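Local atomic coordinates of Phospholipase/Carboxylesterase (Dyadobacter fermentans, PDB entry 4H0C), a protein that probably hydrolyses carboxylic esters, perhaps including palmitoyl thioesters on proteins, as a member of the alpha/beta hydrolase superfamily. Residues Ala77-Ser80 and Ala81-Leu84; Glu172-Thr175 and Ile176-Met180; Pro55-Asn59 and Asn60-Pro64; Leu140-Gly143 and Asn144-Gly147. All blocks are in the same frame, centred on the assembly; numbering follows the deposited sequence.

Interaction 1 (Ala77-Ser80 and Ala81-Leu84)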
loop_
_atom_site.group_PDB
_atom_site.type_symbol
_atom_site.label_atom_id
_atom_site.label_comp_id
_atom_site.label_asym_id
_atom_site.label_seq_id
_atom_site.Cartn_x
_atom_site.Cartn_y
_atom_site.Cartn_z
ATOM N N ALA A 77 9.944 1.058 14.033
ATOM C CA ALA A 77 8.994 1.922 13.311
ATOM C C ALA A 77 8.166 1.148 12.289
ATOM O O ALA A 77 6.935 1.351 12.199
ATOM C CB ALA A 77 9.723 3.072 12.633
ATOM N N LEU A 78 8.819 0.245 11.555
ATOM C CA LEU A 78 8.108 -0.566 10.545
ATOM C C LEU A 78 7.005 -1.428 11.181
ATOM O O LEU A 78 5.863 -1.389 10.726
ATOM C CB LEU A 78 9.073 -1.430 9.700
ATOM C CG LEU A 78 8.374 -2.395 8.714
ATOM C CD1 LEU A 78 7.574 -1.621 7.671
ATOM C CD2 LEU A 78 9.389 -3.322 8.031
ATOM N N ASP A 79 7.345 -2.180 12.240
ATOM C CA ASP A 79 6.363 -2.994 12.950
ATOM C C ASP A 79 5.236 -2.113 13.441
ATOM O O ASP A 79 4.068 -2.501 13.369
ATOM C CB ASP A 79 6.992 -3.729 14.128
ATOM C CG ASP A 79 7.714 -4.987 13.711
ATOM O OD1 ASP A 79 7.487 -5.464 12.568
ATOM O OD2 ASP A 79 8.507 -5.509 14.541
ATOM N N SER A 80 5.587 -0.917 13.925
ATOM C CA SER A 80 4.570 0.027 14.384
ATOM C C SER A 80 3.674 0.462 13.223
ATOM O O SER A 80 2.452 0.583 13.383
ATOM C CB SER A 80 5.211 1.246 15.048
ATOM O OG SER A 80 4.217 1.973 15.751
ATOM N N ALA A 81 4.284 0.719 12.070
ATOM C CA ALA A 81 3.511 1.085 10.858
ATOM C C ALA A 81 2.550 -0.055 10.469
ATOM O O ALA A 81 1.346 0.183 10.207
ATOM C CB ALA A 81 4.452 1.460 9.715
ATOM N N LEU A 82 3.056 -1.295 10.474
ATOM C CA LEU A 82 2.232 -2.466 10.113
ATOM C C LEU A 82 1.091 -2.636 11.105
ATOM O O LEU A 82 -0.036 -2.943 10.712
ATOM C CB LEU A 82 3.081 -3.747 10.050
ATOM C CG LEU A 82 4.118 -3.763 8.912
ATOM C CD1 LEU A 82 5.166 -4.848 9.154
ATOM C CD2 LEU A 82 3.422 -3.968 7.568
ATOM N N ALA A 83 1.385 -2.422 12.392
ATOM C CA ALA A 83 0.341 -2.476 13.423
ATOM C C ALA A 83 -0.794 -1.484 13.163
ATOM O O ALA A 83 -1.979 -1.827 13.315
ATOM C CB ALA A 83 0.930 -2.261 14.819
ATOM N N LEU A 84 -0.444 -0.270 12.777
ATOM C CA LEU A 84 -1.450 0.776 12.537
ATOM C C LEU A 84 -2.332 0.427 11.329
ATOM O O LEU A 84 -3.565 0.599 11.373
ATOM C CB LEU A 84 -0.769 2.152 12.383
ATOM C CG LEU A 84 -1.696 3.374 12.119
ATOM C CD1 LEU A 84 -2.793 3.536 13.158
ATOM C CD2 LEU A 84 -0.913 4.670 11.994
#
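Leu-78 and Leu-82, one helical turn apart, make the apolar contact of this first part of helix 77-94. The methyl CD1 of Leu-82 meets the branch carbon CG of Leu-78 at 4.1 Å, the two chains passing at a slant. Leu-82 carries its CG anti to the carbonyl carbon (chi1 -67°), which lays that carbon against the preceding turn, 3.5 Å from Leu-78 O. The same carbonyl oxygen accepts the N-H of Leu-82 at 2.8 Å. Beside it, Ala-81 N donates to Ala-77 O at 2.7 Å, and the methyl CB of Ala-81 lies 3.3 Å from Leu-78 O. In the alpha/beta hydrolase fold this is a helix laid over the central sheet, and its inner side here is closed by helix 109-120: Leu-113 touches both Ala-81 and Leu-82, while Tyr-117 and Arg-120 cover more of Leu-82. The outward side is looser. Asp-79 and Ala-83 are exposed; their backbones are joined by the bond from Ala-83 N to Asp-79 O, 2.9 Å, but the carboxylate of Asp-79 comes no nearer to Leu-82 than 4.2 Å, between OD1 and CD1. Ser-80 stands between the two regimes: its CB turns away from the following residues, and its OG is hydrogen-bonded to the backbone N of His-7, tying the N-terminal loop to the helix.

Interaction 2 (Glu172-Thr175 and Ile176-Met180)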
loop_
_atom_site.group_PDB
_atom_site.type_symbol
_atom_site.label_atom_id
_atom_site.label_comp_id
_atom_site.label_asym_id
_atom_site.label_seq_id
_atom_site.Cartn_x
_atom_site.Cartn_y
_atom_site.Cartn_z
ATOM N N GLU A 172 10.846 -9.100 -8.163
ATOM C CA GLU A 172 10.851 -10.034 -7.027
ATOM C C GLU A 172 9.521 -10.019 -6.315
ATOM O O GLU A 172 9.012 -11.084 -5.931
ATOM C CB GLU A 172 11.954 -9.704 -6.014
ATOM C CG GLU A 172 13.350 -9.868 -6.550
ATOM C CD GLU A 172 14.431 -9.369 -5.603
ATOM O OE1 GLU A 172 14.340 -8.231 -5.080
ATOM O OE2 GLU A 172 15.397 -10.124 -5.389
ATOM N N SER A 173 8.979 -8.809 -6.121
ATOM C CA SER A 173 7.684 -8.616 -5.446
ATOM C C SER A 173 6.572 -9.274 -6.246
ATOM O O SER A 173 5.711 -9.971 -5.680
ATOM C CB SER A 173 7.391 -7.113 -5.205
ATOM O OG SER A 173 8.397 -6.545 -4.376
ATOM N N VAL A 174 6.587 -9.068 -7.559
ATOM C CA VAL A 174 5.607 -9.707 -8.448
ATOM C C VAL A 174 5.664 -11.247 -8.325
ATOM O O VAL A 174 4.621 -11.944 -8.200
ATOM C CB VAL A 174 5.818 -9.242 -9.917
ATOM C CG1 VAL A 174 4.944 -10.030 -10.886
ATOM C CG2 VAL A 174 5.557 -7.741 -10.052
ATOM N N THR A 175 6.873 -11.788 -8.342
ATOM C CA THR A 175 7.047 -13.237 -8.238
ATOM C C THR A 175 6.423 -13.774 -6.946
ATOM O O THR A 175 5.697 -14.773 -6.967
ATOM C CB THR A 175 8.517 -13.648 -8.380
ATOM O OG1 THR A 175 8.975 -13.232 -9.671
ATOM C CG2 THR A 175 8.659 -15.151 -8.262
ATOM N N ILE A 176 6.655 -13.075 -5.841
ATOM C CA ILE A 176 6.110 -13.505 -4.546
ATOM C C ILE A 176 4.587 -13.365 -4.541
ATOM O O ILE A 176 3.866 -14.282 -4.091
ATOM C CB ILE A 176 6.752 -12.702 -3.395
ATOM C CG1 ILE A 176 8.197 -13.175 -3.185
ATOM C CG2 ILE A 176 5.960 -12.891 -2.110
ATOM C CD1 ILE A 176 9.075 -12.242 -2.379
ATOM N N LEU A 177 4.094 -12.225 -5.013
ATOM C CA LEU A 177 2.628 -11.993 -5.099
ATOM C C LEU A 177 1.944 -13.048 -5.957
ATOM O O LEU A 177 0.880 -13.587 -5.584
ATOM C CB LEU A 177 2.328 -10.596 -5.679
ATOM C CG LEU A 177 2.683 -9.393 -4.795
ATOM C CD1 LEU A 177 2.782 -8.123 -5.626
ATOM C CD2 LEU A 177 1.648 -9.211 -3.707
ATOM N N GLU A 178 2.560 -13.377 -7.089
ATOM C CA GLU A 178 1.985 -14.411 -7.974
ATOM C C GLU A 178 1.986 -15.791 -7.321
ATOM O O GLU A 178 0.977 -16.502 -7.362
ATOM C CB GLU A 178 2.686 -14.425 -9.326
ATOM C CG GLU A 178 2.293 -13.217 -10.182
ATOM C CD GLU A 178 2.882 -13.236 -11.578
ATOM O OE1 GLU A 178 3.968 -13.817 -11.770
ATOM O OE2 GLU A 178 2.244 -12.655 -12.493
ATOM N N ASP A 179 3.081 -16.131 -6.648
ATOM C CA ASP A 179 3.144 -17.377 -5.862
ATOM C C ASP A 179 2.063 -17.484 -4.791
ATOM O O ASP A 179 1.580 -18.583 -4.490
ATOM C CB ASP A 179 4.547 -17.581 -5.272
ATOM C CG ASP A 179 5.536 -18.112 -6.304
ATOM O OD1 ASP A 179 5.107 -18.555 -7.409
ATOM O OD2 ASP A 179 6.749 -18.081 -6.011
HETATM N N MSE A 180 1.657 -16.338 -4.244
HETATM C CA MSE A 180 0.617 -16.301 -3.223
HETATM C C MSE A 180 -0.763 -16.073 -3.808
HETATM O O MSE A 180 -1.713 -15.759 -3.085
HETATM C CB MSE A 180 0.973 -15.274 -2.169
HETATM C CG MSE A 180 2.272 -15.648 -1.462
HETATM SE SE MSE A 180 2.684 -14.307 -0.218
HETATM C CE MSE A 180 1.225 -14.692 1.053
HETATM O O HOH W 1 7.224 -13.495 -12.361
#
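Val-174 and Glu-178 run alongside each other in the same direction on helix 167-179, with the methyl CG1 of Val-174 3.9 Å from the carboxylate carbon CD of Glu-178. With its CG anti to the carbonyl carbon (chi1 -73°), Glu-178 runs back along the previous turn and then extends, so the carboxylate ends beside the valine. Thr-175 and Asp-179 repeat the arrangement on the exposed side more loosely, CG2 of the threonine being 4.2 Å from OD2 of the aspartate. Water 1 spans the gap between the two rows: it lies 3.2 Å from Thr-175 OG1 and gives a weak hydrogen bond to Glu-178 OE1, while OG1 also bonds to Gln-171 O one turn earlier. Beneath these side chains run the backbone bonds of the alpha-helix, among them Glu-178 N to Val-174 O at 2.7 Å. This helix is the crossover of a beta-alpha-beta unit, linking strand 153-160 to strand 183-190, and its inner face is set by both: Val-174 packs on Ile-156 and Val-184, Leu-177 on Val-154 and Val-184. Leu-177 also presses its CG 3.2 Å from Ser-173 O and reaches Leu-115 and Thr-119 of helix 109-120. The buried hydroxyl of Ser-173 is held by Arg-169 O and Leu-135 N. At the far end selenomethionine Met-180 leaves helical geometry, its N still bonded to Ile-176 O.

Interaction 3 (Pro55-Asn59 and Asn60-Pro64)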
loop_
_atom_site.group_PDB
_atom_site.type_symbol
_atom_site.label_atom_id
_atom_site.label_comp_id
_atom_site.label_asym_id
_atom_site.label_seq_id
_atom_site.Cartn_x
_atom_site.Cartn_y
_atom_site.Cartn_z
ATOM N N PRO A 55 -4.308 6.514 7.409
ATOM C CA PRO A 55 -3.595 6.746 8.665
ATOM C C PRO A 55 -2.460 7.726 8.438
ATOM O O PRO A 55 -1.872 7.742 7.350
ATOM C CB PRO A 55 -3.045 5.357 9.040
ATOM C CG PRO A 55 -2.967 4.606 7.757
ATOM C CD PRO A 55 -4.121 5.135 6.907
ATOM N N GLN A 56 -2.165 8.553 9.441
ATOM C CA GLN A 56 -1.072 9.513 9.336
ATOM C C GLN A 56 0.166 8.975 10.040
ATOM O O GLN A 56 0.093 8.621 11.219
ATOM C CB GLN A 56 -1.475 10.857 9.977
ATOM C CG GLN A 56 -0.316 11.832 10.131
ATOM C CD GLN A 56 0.162 12.388 8.794
ATOM O OE1 GLN A 56 -0.647 12.879 7.990
ATOM N NE2 GLN A 56 1.480 12.324 8.548
ATOM N N ALA A 57 1.305 8.980 9.346
ATOM C CA ALA A 57 2.561 8.529 9.943
ATOM C C ALA A 57 3.119 9.567 10.906
ATOM O O ALA A 57 3.114 10.772 10.629
ATOM C CB ALA A 57 3.595 8.194 8.877
ATOM N N THR A 58 3.588 9.079 12.052
ATOM C CA THR A 58 4.376 9.886 12.958
ATOM C C THR A 58 5.660 10.244 12.223
ATOM O O THR A 58 6.183 9.428 11.469
ATOM C CB THR A 58 4.636 9.107 14.260
ATOM O OG1 THR A 58 3.380 8.944 14.930
ATOM C CG2 THR A 58 5.602 9.850 15.193
ATOM N N ASN A 59 6.115 11.483 12.407
ATOM C CA ASN A 59 7.261 12.051 11.670
ATOM C C ASN A 59 7.029 12.146 10.157
ATOM O O ASN A 59 7.981 12.358 9.372
ATOM C CB ASN A 59 8.543 11.287 11.992
ATOM C CG ASN A 59 8.939 11.407 13.459
ATOM O OD1 ASN A 59 8.783 12.469 14.055
ATOM N ND2 ASN A 59 9.453 10.317 14.048
ATOM N N ASN A 60 5.759 12.027 9.759
ATOM C CA ASN A 60 5.359 11.993 8.345
ATOM C C ASN A 60 6.154 10.951 7.550
ATOM O O ASN A 60 6.361 11.102 6.342
ATOM C CB ASN A 60 5.533 13.367 7.676
ATOM C CG ASN A 60 4.539 14.404 8.151
ATOM O OD1 ASN A 60 3.641 14.130 8.934
ATOM N ND2 ASN A 60 4.701 15.616 7.658
ATOM N N SER A 61 6.589 9.886 8.228
ATOM C CA SER A 61 7.394 8.863 7.584
ATOM C C SER A 61 7.189 7.521 8.262
ATOM O O SER A 61 7.394 7.394 9.484
ATOM C CB SER A 61 8.881 9.264 7.608
ATOM O OG SER A 61 9.696 8.237 7.041
ATOM N N TRP A 62 6.787 6.519 7.468
ATOM C CA TRP A 62 6.539 5.155 7.995
ATOM C C TRP A 62 7.732 4.495 8.635
ATOM O O TRP A 62 7.589 3.784 9.630
ATOM C CB TRP A 62 5.888 4.261 6.934
ATOM C CG TRP A 62 4.576 4.845 6.464
ATOM C CD1 TRP A 62 4.246 5.332 5.195
ATOM C CD2 TRP A 62 3.364 5.009 7.270
ATOM N NE1 TRP A 62 2.948 5.781 5.173
ATOM C CE2 TRP A 62 2.366 5.635 6.399
ATOM C CE3 TRP A 62 3.040 4.742 8.592
ATOM C CZ2 TRP A 62 1.075 5.947 6.858
ATOM C CZ3 TRP A 62 1.754 5.048 9.042
ATOM C CH2 TRP A 62 0.795 5.646 8.190
ATOM N N TYR A 63 8.913 4.725 8.078
ATOM C CA TYR A 63 10.147 4.131 8.619
ATOM C C TYR A 63 11.301 5.005 8.107
ATOM O O TYR A 63 11.176 5.626 7.035
ATOM C CB TYR A 63 10.279 2.635 8.177
ATOM C CG TYR A 63 9.957 2.398 6.717
ATOM C CD1 TYR A 63 10.912 2.668 5.719
ATOM C CD2 TYR A 63 8.689 1.965 6.311
ATOM C CE1 TYR A 63 10.611 2.494 4.370
ATOM C CE2 TYR A 63 8.401 1.755 4.981
ATOM C CZ TYR A 63 9.351 2.051 4.015
ATOM O OH TYR A 63 9.055 1.889 2.697
ATOM N N PRO A 64 12.419 5.072 8.859
ATOM C CA PRO A 64 13.417 6.145 8.635
ATOM C C PRO A 64 14.314 6.081 7.394
ATOM O O PRO A 64 14.783 7.121 6.934
ATOM C CB PRO A 64 14.292 6.079 9.891
ATOM C CG PRO A 64 14.130 4.661 10.377
ATOM C CD PRO A 64 12.681 4.334 10.108
#
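The indole of Trp-62 carries the methyl of Ala-57 on one face: CB stands 3.4 Å from the centroid of the six-membered ring, 9° off the normal, a close CH-pi contact. From the other side of the ring plane Ala-81 comes against the rim. At the edge, near the plane, Pro-55 O lies 3.5 Å from CZ2, while CG of the same proline meets CH2 at 3.9 Å. His-29 stacks on the indole and takes its NE1 hydrogen through the backbone O. This loop follows strand 50-55 of the alpha/beta hydrolase sheet, and Trp-62 touches the probable nucleophile elbow. A phenylalanine in its place would probably leave His-29 O without its N-H partner and open a gap beside Pro-55. The chain doubles back at Thr-58 to Ser-61, a beta turn closed by Ser-61 N to Thr-58 O at 3.3 Å, with positive phi at both asparagines. Beside it, the flat amide of Gln-56, whose chain bends at chi2 (71°), gives a nearly straight bond from NE2 to a lone pair of Ala-57 O, 3.1 Å; its OE1 accepts from Ala-35 N. Asn-60 OD1 lies near NE2, but badly angled for a bond, the amide planes being 53° apart.

Interaction 4 (Leu140-Gly143 and Asn144-Gly147)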
loop_
_atom_site.group_PDB
_atom_site.type_symbol
_atom_site.label_atom_id
_atom_site.label_comp_id
_atom_site.label_asym_id
_atom_site.label_seq_id
_atom_site.Cartn_x
_atom_site.Cartn_y
_atom_site.Cartn_z
ATOM N N LEU A 140 14.794 -10.217 1.093
ATOM C CA LEU A 140 13.397 -10.602 1.274
ATOM C C LEU A 140 13.341 -11.709 2.309
ATOM O O LEU A 140 14.094 -12.676 2.226
ATOM C CB LEU A 140 12.786 -11.079 -0.029
ATOM C CG LEU A 140 12.764 -10.023 -1.148
ATOM C CD1 LEU A 140 12.684 -10.674 -2.521
ATOM C CD2 LEU A 140 11.632 -9.038 -0.923
ATOM N N ALA A 141 12.465 -11.550 3.295
ATOM C CA ALA A 141 12.276 -12.557 4.319
ATOM C C ALA A 141 10.949 -13.269 4.036
ATOM O O ALA A 141 9.897 -12.861 4.544
ATOM C CB ALA A 141 12.261 -11.907 5.700
ATOM N N ILE A 142 10.996 -14.329 3.219
ATOM C CA ILE A 142 9.775 -14.984 2.735
ATOM C C ILE A 142 8.965 -15.565 3.883
ATOM O O ILE A 142 7.728 -15.728 3.771
ATOM C CB ILE A 142 10.073 -16.103 1.684
ATOM C CG1 ILE A 142 11.019 -15.596 0.604
ATOM C CG2 ILE A 142 8.787 -16.640 1.050
ATOM C CD1 ILE A 142 10.482 -14.421 -0.171
ATOM N N GLY A 143 9.647 -15.885 4.988
ATOM C CA GLY A 143 8.976 -16.496 6.122
ATOM C C GLY A 143 7.932 -15.620 6.785
ATOM O O GLY A 143 7.091 -16.137 7.541
ATOM N N ASN A 144 7.977 -14.309 6.503
ATOM C CA ASN A 144 6.973 -13.352 6.984
ATOM C C ASN A 144 5.674 -13.324 6.185
ATOM O O ASN A 144 4.668 -12.746 6.641
ATOM C CB ASN A 144 7.562 -11.943 7.016
ATOM C CG ASN A 144 8.643 -11.788 8.070
ATOM O OD1 ASN A 144 8.708 -12.538 9.062
ATOM N ND2 ASN A 144 9.493 -10.817 7.869
ATOM N N TYR A 145 5.687 -13.951 5.008
ATOM C CA TYR A 145 4.576 -13.818 4.084
ATOM C C TYR A 145 3.655 -15.007 4.193
ATOM O O TYR A 145 4.080 -16.155 3.982
ATOM C CB TYR A 145 5.075 -13.606 2.660
ATOM C CG TYR A 145 5.928 -12.371 2.512
ATOM C CD1 TYR A 145 5.574 -11.170 3.159
ATOM C CD2 TYR A 145 7.128 -12.401 1.771
ATOM C CE1 TYR A 145 6.365 -10.036 3.052
ATOM C CE2 TYR A 145 7.907 -11.264 1.645
ATOM C CZ TYR A 145 7.530 -10.091 2.289
ATOM O OH TYR A 145 8.331 -8.985 2.149
ATOM N N LYS A 146 2.415 -14.738 4.587
ATOM C CA LYS A 146 1.457 -15.812 4.868
ATOM C C LYS A 146 0.098 -15.485 4.295
ATOM O O LYS A 146 -0.293 -14.317 4.235
ATOM C CB LYS A 146 1.301 -16.087 6.382
ATOM C CG LYS A 146 2.587 -16.410 7.116
ATOM C CD LYS A 146 3.024 -17.838 6.871
ATOM C CE LYS A 146 4.302 -18.128 7.646
ATOM N NZ LYS A 146 4.773 -19.484 7.297
ATOM N N GLY A 147 -0.628 -16.523 3.895
ATOM C CA GLY A 147 -1.978 -16.346 3.411
ATOM C C GLY A 147 -2.121 -16.721 1.948
ATOM O O GLY A 147 -1.205 -17.287 1.340
HETATM O O HOH W 2 10.897 -9.263 2.890
#
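Tyr-145 turns its CG anti to its own carbonyl carbon (chi1 -60°), which swings the ring back beneath the chain that leads into it, so that Ala-141 O stands over one face, offset toward the rim and 3.9 Å from CE2. Asn-144 makes the same turn (chi1 -68°) and lays its amide by Ala-141, ND2 3.7 Å from CB. Two backbone bonds of the i to i+3 kind fix this short 3-10 turn: Asn-144 N to Ala-141 O at 3.1 Å and Tyr-145 N to Ile-142 O at 3.0 Å. Water 2 closes the ring end of the contact, accepting from Ala-141 N at 2.8 Å and donating to Tyr-145 OH at 2.7 Å, so that one water links the hydroxyl to the backbone N of Ala-141. On the solvent side Lys-146 bends at chi2 and brings CE to 3.4 Å from Gly-143 O. A glycine at Asn-144 is likely to uncover the methyl of Ala-141 and deprive Arg-120 of the side chain it touches. The turn lies in the connection between strands 127-131 and 153-160 of the alpha/beta hydrolase sheet. It bridges two helices: Tyr-145 packs on Thr-119 and Arg-120 of helix 109-120 and bonds to Glu-116 through OH, while Leu-140 and Ile-142 rest on Ile-176 of helix 167-179.

Interactions 3, 1, 4 and 2 follow one another along the chain without overlap. Interactions 3 and 1 form one pair, centres 9 Å apart, where the loop after strand 50-55 packs under the start of helix 77-94. Interactions 4 and 2 form another, 11 Å apart, where the 3-10 turn lies on helix 167-179 and Ile-142 meets Ile-176. The pairs are well separated, with interactions 2 and 3 about 26 Å apart between centres and the middle of the molecule between them. Helix 109-120, which follows the probable nucleophile elbow, touches all four, so the two packing regions share the helix behind the likely active site.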